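Local structure of MMS19 nucleotide excision repair protein homolog (Mus musculus, 6TBL) at residues L37-P40 with Q41-S44; T49-T52 with K53-L57; S89-I92 with R93-K97. The protein probably acts as a key part of the cytosolic complex that inserts iron-sulfur clusters into proteins of DNA metabolism, this chain being the C-terminal piece of the protein. One frame throughout, in Å; residues are numbered along the deposited sequence.

Contact 1 (L37-P40 with Q41-S44)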
loop_
_atom_site.group_PDB
_atom_site.type_symbol
_atom_site.label_atom_id
_atom_site.label_comp_id
_atom_site.label_asym_id
_atom_site.label_seq_id
_atom_site.Cartn_x
_atom_site.Cartn_y
_atom_site.Cartn_z
ATOM N N LEU A 37 -8.612 -7.962 34.475
ATOM C CA LEU A 37 -10.024 -7.740 34.199
ATOM C C LEU A 37 -10.743 -7.052 35.354
ATOM O O LEU A 37 -11.645 -6.240 35.116
ATOM C CB LEU A 37 -10.707 -9.069 33.879
ATOM C CG LEU A 37 -10.153 -9.835 32.675
ATOM C CD1 LEU A 37 -10.868 -11.168 32.521
ATOM C CD2 LEU A 37 -10.282 -9.005 31.411
ATOM N N GLU A 38 -10.364 -7.354 36.599
ATOM C CA GLU A 38 -11.090 -6.863 37.761
ATOM C C GLU A 38 -10.398 -5.723 38.494
ATOM O O GLU A 38 -11.075 -4.976 39.207
ATOM C CB GLU A 38 -11.339 -8.006 38.755
ATOM C CG GLU A 38 -11.953 -9.244 38.126
ATOM C CD GLU A 38 -13.314 -8.981 37.510
ATOM O OE1 GLU A 38 -13.991 -8.018 37.929
ATOM O OE2 GLU A 38 -13.706 -9.740 36.600
ATOM N N ALA A 39 -9.086 -5.570 38.346
ATOM C CA ALA A 39 -8.342 -4.489 38.994
ATOM C C ALA A 39 -7.528 -3.719 37.960
ATOM O O ALA A 39 -6.298 -3.646 38.045
ATOM C CB ALA A 39 -7.444 -5.039 40.100
ATOM N N PRO A 40 -8.189 -3.104 36.975
ATOM C CA PRO A 40 -7.428 -2.486 35.881
ATOM C C PRO A 40 -6.683 -1.229 36.292
ATOM O O PRO A 40 -5.621 -0.944 35.726
ATOM C CB PRO A 40 -8.507 -2.189 34.832
ATOM C CG PRO A 40 -9.733 -1.956 35.635
ATOM C CD PRO A 40 -9.639 -2.876 36.829
ATOM N N GLN A 41 -7.201 -0.469 37.260
ATOM C CA GLN A 41 -6.541 0.769 37.659
ATOM C C GLN A 41 -5.188 0.491 38.298
ATOM O O GLN A 41 -4.231 1.248 38.095
ATOM C CB GLN A 41 -7.433 1.562 38.615
ATOM C CG GLN A 41 -8.862 1.759 38.134
ATOM C CD GLN A 41 -9.760 0.576 38.460
ATOM O OE1 GLN A 41 -9.311 -0.422 39.029
ATOM N NE2 GLN A 41 -11.032 0.684 38.100
ATOM N N ILE A 42 -5.087 -0.590 39.067
ATOM C CA ILE A 42 -3.823 -0.916 39.715
ATOM C C ILE A 42 -2.858 -1.552 38.724
ATOM O O ILE A 42 -1.647 -1.310 38.779
ATOM C CB ILE A 42 -4.070 -1.827 40.928
ATOM C CG1 ILE A 42 -5.186 -1.246 41.793
ATOM C CG2 ILE A 42 -2.793 -1.993 41.738
ATOM C CD1 ILE A 42 -5.580 -2.134 42.936
ATOM N N MET A 43 -3.372 -2.374 37.806
ATOM C CA MET A 43 -2.504 -3.024 36.832
ATOM C C MET A 43 -1.905 -2.041 35.838
ATOM O O MET A 43 -0.881 -2.351 35.221
ATOM C CB MET A 43 -3.273 -4.106 36.075
ATOM C CG MET A 43 -3.795 -5.228 36.951
ATOM S SD MET A 43 -2.509 -5.995 37.953
ATOM C CE MET A 43 -1.347 -6.516 36.694
ATOM N N SER A 44 -2.511 -0.863 35.677
ATOM C CA SER A 44 -2.052 0.082 34.664
ATOM C C SER A 44 -0.679 0.661 34.978
ATOM O O SER A 44 -0.022 1.185 34.075
ATOM C CB SER A 44 -3.073 1.206 34.501
ATOM O OG SER A 44 -3.608 1.584 35.758
#

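Contact 2 (T49-T52 with K53-L57)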
loop_
_atom_site.group_PDB
_atom_site.type_symbol
_atom_site.label_atom_id
_atom_site.label_comp_id
_atom_site.label_asym_id
_atom_site.label_seq_id
_atom_site.Cartn_x
_atom_site.Cartn_y
_atom_site.Cartn_z
ATOM N N THR A 49 5.967 -3.418 31.598
ATOM C CA THR A 49 6.481 -4.760 31.837
ATOM C C THR A 49 5.440 -5.833 31.528
ATOM O O THR A 49 5.807 -6.961 31.178
ATOM C CB THR A 49 6.983 -4.886 33.279
ATOM O OG1 THR A 49 7.539 -6.190 33.486
ATOM C CG2 THR A 49 5.856 -4.653 34.271
ATOM N N LEU A 50 4.150 -5.508 31.636
ATOM C CA LEU A 50 3.118 -6.462 31.242
ATOM C C LEU A 50 3.136 -6.690 29.735
ATOM O O LEU A 50 3.151 -7.836 29.271
ATOM C CB LEU A 50 1.740 -5.977 31.701
ATOM C CG LEU A 50 1.440 -6.061 33.202
ATOM C CD1 LEU A 50 0.159 -5.310 33.549
ATOM C CD2 LEU A 50 1.364 -7.506 33.678
ATOM N N VAL A 51 3.146 -5.605 28.959
ATOM C CA VAL A 51 3.183 -5.722 27.503
ATOM C C VAL A 51 4.439 -6.460 27.060
ATOM O O VAL A 51 4.385 -7.368 26.222
ATOM C CB VAL A 51 3.087 -4.331 26.849
ATOM C CG1 VAL A 51 3.355 -4.425 25.360
ATOM C CG2 VAL A 51 1.724 -3.720 27.104
ATOM N N THR A 52 5.588 -6.087 27.626
ATOM C CA THR A 52 6.853 -6.687 27.214
ATOM C C THR A 52 6.857 -8.192 27.452
ATOM O O THR A 52 7.115 -8.977 26.531
ATOM C CB THR A 52 8.012 -6.025 27.960
ATOM O OG1 THR A 52 7.892 -4.601 27.864
ATOM C CG2 THR A 52 9.342 -6.454 27.365
ATOM N N LYS A 53 6.556 -8.612 28.683
ATOM C CA LYS A 53 6.687 -10.023 29.039
ATOM C C LYS A 53 5.613 -10.877 28.378
ATOM O O LYS A 53 5.883 -12.017 27.980
ATOM C CB LYS A 53 6.650 -10.187 30.556
ATOM C CG LYS A 53 7.916 -9.722 31.241
ATOM C CD LYS A 53 9.130 -10.404 30.632
ATOM C CE LYS A 53 10.424 -9.827 31.173
ATOM N NZ LYS A 53 11.605 -10.435 30.506
ATOM N N PHE A 54 4.391 -10.353 28.259
ATOM C CA PHE A 54 3.337 -11.106 27.585
ATOM C C PHE A 54 3.712 -11.404 26.140
ATOM O O PHE A 54 3.487 -12.517 25.648
ATOM C CB PHE A 54 2.012 -10.344 27.646
ATOM C CG PHE A 54 1.382 -10.315 29.011
ATOM C CD1 PHE A 54 1.841 -11.138 30.026
ATOM C CD2 PHE A 54 0.319 -9.466 29.274
ATOM C CE1 PHE A 54 1.257 -11.108 31.278
ATOM C CE2 PHE A 54 -0.269 -9.431 30.525
ATOM C CZ PHE A 54 0.198 -10.254 31.527
ATOM N N LEU A 55 4.296 -10.423 25.445
ATOM C CA LEU A 55 4.698 -10.640 24.059
ATOM C C LEU A 55 5.799 -11.688 23.959
ATOM O O LEU A 55 5.778 -12.533 23.056
ATOM C CB LEU A 55 5.145 -9.323 23.428
ATOM C CG LEU A 55 4.054 -8.275 23.203
ATOM C CD1 LEU A 55 4.654 -6.972 22.698
ATOM C CD2 LEU A 55 3.003 -8.798 22.234
ATOM N N ASN A 56 6.770 -11.652 24.875
ATOM C CA ASN A 56 7.820 -12.665 24.868
ATOM C C ASN A 56 7.243 -14.057 25.086
ATOM O O ASN A 56 7.631 -15.013 24.404
ATOM C CB ASN A 56 8.867 -12.349 25.936
ATOM C CG ASN A 56 9.656 -11.100 25.622
ATOM O OD1 ASN A 56 10.627 -11.139 24.865
ATOM N ND2 ASN A 56 9.243 -9.979 26.200
ATOM N N LEU A 57 6.306 -14.188 26.025
ATOM C CA LEU A 57 5.716 -15.488 26.314
ATOM C C LEU A 57 4.826 -15.985 25.184
ATOM O O LEU A 57 4.575 -17.192 25.097
ATOM C CB LEU A 57 4.925 -15.423 27.618
ATOM C CG LEU A 57 5.755 -15.153 28.873
ATOM C CD1 LEU A 57 4.849 -14.952 30.070
ATOM C CD2 LEU A 57 6.734 -16.292 29.117
#

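Contact 3 (S89-I92 with R93-K97)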
loop_
_atom_site.group_PDB
_atom_site.type_symbol
_atom_site.label_atom_id
_atom_site.label_comp_id
_atom_site.label_asym_id
_atom_site.label_seq_id
_atom_site.Cartn_x
_atom_site.Cartn_y
_atom_site.Cartn_z
ATOM N N SER A 89 0.474 0.648 18.567
ATOM C CA SER A 89 1.156 0.387 17.304
ATOM C C SER A 89 2.057 -0.839 17.402
ATOM O O SER A 89 1.945 -1.768 16.595
ATOM C CB SER A 89 1.953 1.618 16.873
ATOM O OG SER A 89 1.091 2.666 16.466
ATOM N N GLN A 90 2.951 -0.866 18.394
ATOM C CA GLN A 90 3.904 -1.969 18.481
ATOM C C GLN A 90 3.217 -3.289 18.806
ATOM O O GLN A 90 3.700 -4.352 18.397
ATOM C CB GLN A 90 4.984 -1.665 19.519
ATOM C CG GLN A 90 4.537 -1.823 20.962
ATOM C CD GLN A 90 5.704 -1.960 21.920
ATOM O OE1 GLN A 90 5.996 -1.048 22.693
ATOM N NE2 GLN A 90 6.379 -3.108 21.873
ATOM N N VAL A 91 2.097 -3.247 19.529
ATOM C CA VAL A 91 1.382 -4.477 19.858
ATOM C C VAL A 91 0.764 -5.082 18.604
ATOM O O VAL A 91 0.845 -6.295 18.378
ATOM C CB VAL A 91 0.324 -4.210 20.945
ATOM C CG1 VAL A 91 -0.637 -5.374 21.042
ATOM C CG2 VAL A 91 0.994 -3.966 22.288
ATOM N N ILE A 92 0.152 -4.246 17.762
ATOM C CA ILE A 92 -0.454 -4.742 16.530
ATOM C C ILE A 92 0.613 -5.325 15.610
ATOM O O ILE A 92 0.395 -6.350 14.950
ATOM C CB ILE A 92 -1.261 -3.621 15.850
ATOM C CG1 ILE A 92 -2.478 -3.261 16.703
ATOM C CG2 ILE A 92 -1.692 -4.031 14.449
ATOM C CD1 ILE A 92 -3.439 -2.307 16.035
ATOM N N ARG A 93 1.789 -4.695 15.565
ATOM C CA ARG A 93 2.898 -5.267 14.810
ATOM C C ARG A 93 3.379 -6.568 15.444
ATOM O O ARG A 93 3.619 -7.556 14.741
ATOM C CB ARG A 93 4.040 -4.254 14.711
ATOM C CG ARG A 93 3.612 -2.899 14.164
ATOM C CD ARG A 93 4.689 -1.843 14.360
ATOM N NE ARG A 93 5.877 -2.120 13.563
ATOM C CZ ARG A 93 6.877 -1.262 13.393
ATOM N NH1 ARG A 93 7.922 -1.598 12.649
ATOM N NH2 ARG A 93 6.831 -0.065 13.963
ATOM N N ALA A 94 3.507 -6.594 16.774
ATOM C CA ALA A 94 3.995 -7.794 17.448
ATOM C C ALA A 94 3.002 -8.945 17.336
ATOM O O ALA A 94 3.402 -10.093 17.115
ATOM C CB ALA A 94 4.295 -7.489 18.915
ATOM N N LEU A 95 1.706 -8.663 17.485
ATOM C CA LEU A 95 0.704 -9.721 17.421
ATOM C C LEU A 95 0.507 -10.266 16.012
ATOM O O LEU A 95 -0.224 -11.247 15.846
ATOM C CB LEU A 95 -0.631 -9.223 17.981
ATOM C CG LEU A 95 -0.644 -8.971 19.493
ATOM C CD1 LEU A 95 -2.023 -8.558 19.974
ATOM C CD2 LEU A 95 -0.163 -10.202 20.239
ATOM N N ALA A 96 1.137 -9.665 15.001
ATOM C CA ALA A 96 1.052 -10.225 13.656
ATOM C C ALA A 96 1.781 -11.558 13.559
ATOM O O ALA A 96 1.390 -12.421 12.765
ATOM C CB ALA A 96 1.612 -9.233 12.637
ATOM N N LYS A 97 2.838 -11.746 14.354
ATOM C CA LYS A 97 3.567 -13.013 14.304
ATOM C C LYS A 97 2.734 -14.174 14.834
ATOM O O LYS A 97 2.660 -15.209 14.148
ATOM C CB LYS A 97 4.902 -12.874 15.042
ATOM C CG LYS A 97 5.672 -14.176 15.196
ATOM C CD LYS A 97 6.906 -13.981 16.067
ATOM C CE LYS A 97 7.674 -15.279 16.240
ATOM N NZ LYS A 97 8.874 -15.102 17.101
#

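Contact 1 (L37-P40 with Q41-S44)
Ala39 and Pro40 meet Gln41 to Ser44 in a local contact round an N-cap, at the surface bend where helix 22-38 gives way to the single turn of helix 40-43. Ala39 is the first residue to leave helical geometry after the longer helix and at the same time the N-cap of the shorter one. Its carbonyl accepts an i to i+4 bond of the new helix: Met43 N donates to Ala39 O over 3.2 Å. One residue on, Ser44 N makes a weak bond of 3.1 Å to Pro40 O. The bend joins two HEAT repeats, running from the end of HEAT 2 to the start of HEAT 3, as expected of a helical-repeat solenoid. Pro40 suits the first turn, where a backbone N-H has no i-4 acceptor within the helix and proline has no such hydrogen to offer. Its ring lies alongside the Gln41 side chain, which points the same way. A bend at chi2 of Gln41 (84°) folds the amide back along the ring, bringing CD to 3.8 Å from Pro40 CG and OE1 to 3.3 Å from Pro40 CD. A glycine here, lacking the ring, would probably leave Leu79 and the Gln41 amide without their packing surface and let the backbone turn more freely. Beyond Ala39, Met43 sets its CG beside the carbonyl oxygen, and bends at chi2 and chi3 then lead the thioether away to Leu35, Leu36 and Leu79, burying it against the preceding helix. Ile42 remains at the exposed side, where its CD1 comes no nearer than 4.5 Å to Ala39 CB. The side chain of Pro40 lies about 8 Å from a potassium ion bound at Thr77 and Thr81, so it is near that site without being part of it.

Contact 2 (T49-T52 with K53-L57)
The ring of Phe54 has the carbonyl oxygen of Leu50 over one face, with Leu50 O 3.1 Å from Phe54 CG, while the CD2 methyl of Leu50 reaches the far end of the ring, 3.7 Å from Phe54 CZ. This is i to i+4 packing along helix 47-57, a helix of HEAT 3. With CG of Phe54 anti to its own carbonyl carbon (chi1 -72°), the ring is laid back along the helix beside the leucine, and both side chains face the buried side. There Leu29 and Leu36 of helix 22-38, Cys72 and Met73 of helix 63-76, and Leu17 pack against the phenylalanine. The oxygen under the ring is also the acceptor of the backbone bond from Phe54 N, 3.0 Å long. Next round the helix, Val51 and Leu55 run side by side, Val51 CG1 touching Leu55 CD1 at 3.9 Å. This pair faces helix 81-94, where Val51 packs on Val91 and Leu55 on Ala94. On the exposed flank Lys53 N bonds to Thr49 O, and Asn56 N donates to Thr52 O over 3.2 Å. Thr52 places its hydroxyl beside its own backbone nitrogen (chi1 -49°), and from there OG1 makes a hydrogen bond back to Asp48 O.

Contact 3 (S89-I92 with R93-K97)
Val91 and Leu95 carry the apolar part of this local contact one helical turn apart. They lie side by side, and Val91 CG1 rests 3.6 Å from Leu95 CD1. Val91 has CG1 anti to its backbone nitrogen (chi1 166°), which turns that methyl along the helix toward the leucine. The pair is buried: Met73 and Leu70 of helix 63-76 meet Val91 and Leu95 in turn, Leu55 of helix 47-57 touches Leu95, and Trp117 of helix 104-118 covers the valine as well. Three i to i+4 backbone bonds accompany this packing. Arg93 N donates to Ser89 O over 3.1 Å, Ala94 N to Gln90 O over 2.8 Å, and Leu95 N to Val91 O over 2.7 Å. The regular bonding then gives way to a type I beta turn, Ala94 to Lys97. Among the polar groups, Ile92 O accepts a hydrogen bond from Arg114 NE, linking the end of this helix to helix 104-118. The aliphatic part of Arg93 runs along the exposed side, its CG 3.2 Å from Ser89 O, before a bend at chi3 (67°) turns the guanidinium group away from the segment 89-92; Arg93 also packs on a basic side chain of another protein's chain. The helix thus packs on helices both before and after it in the chain, as expected for HEAT repeats, which stack helix pairs into a solenoid; these residues lie in HEAT 4.

Overall arrangement
The three contacts follow one another along the chain, none enclosing another, and lie at the HEAT 2-3 boundary, in HEAT 3 and in HEAT 4. Contact 1, at the bend between helices 22-38 and 40-43, lies about 16 Å from contact 2, centre to centre, yet touches it where Met43 O meets Leu50 CD1 at 3.6 Å. Contacts 2 and 3 are about 12 Å apart between centres, and helices 47-57 and 81-94 pack directly: Leu55 CD2 lies 3.8 Å from Ala94 CB. Contacts 1 and 3, about 22 Å apart between centres, sit on opposite sides of the chain's centre without touching. HEAT 3 and HEAT 4 thus share an apolar surface, consistent with a continuous solenoid.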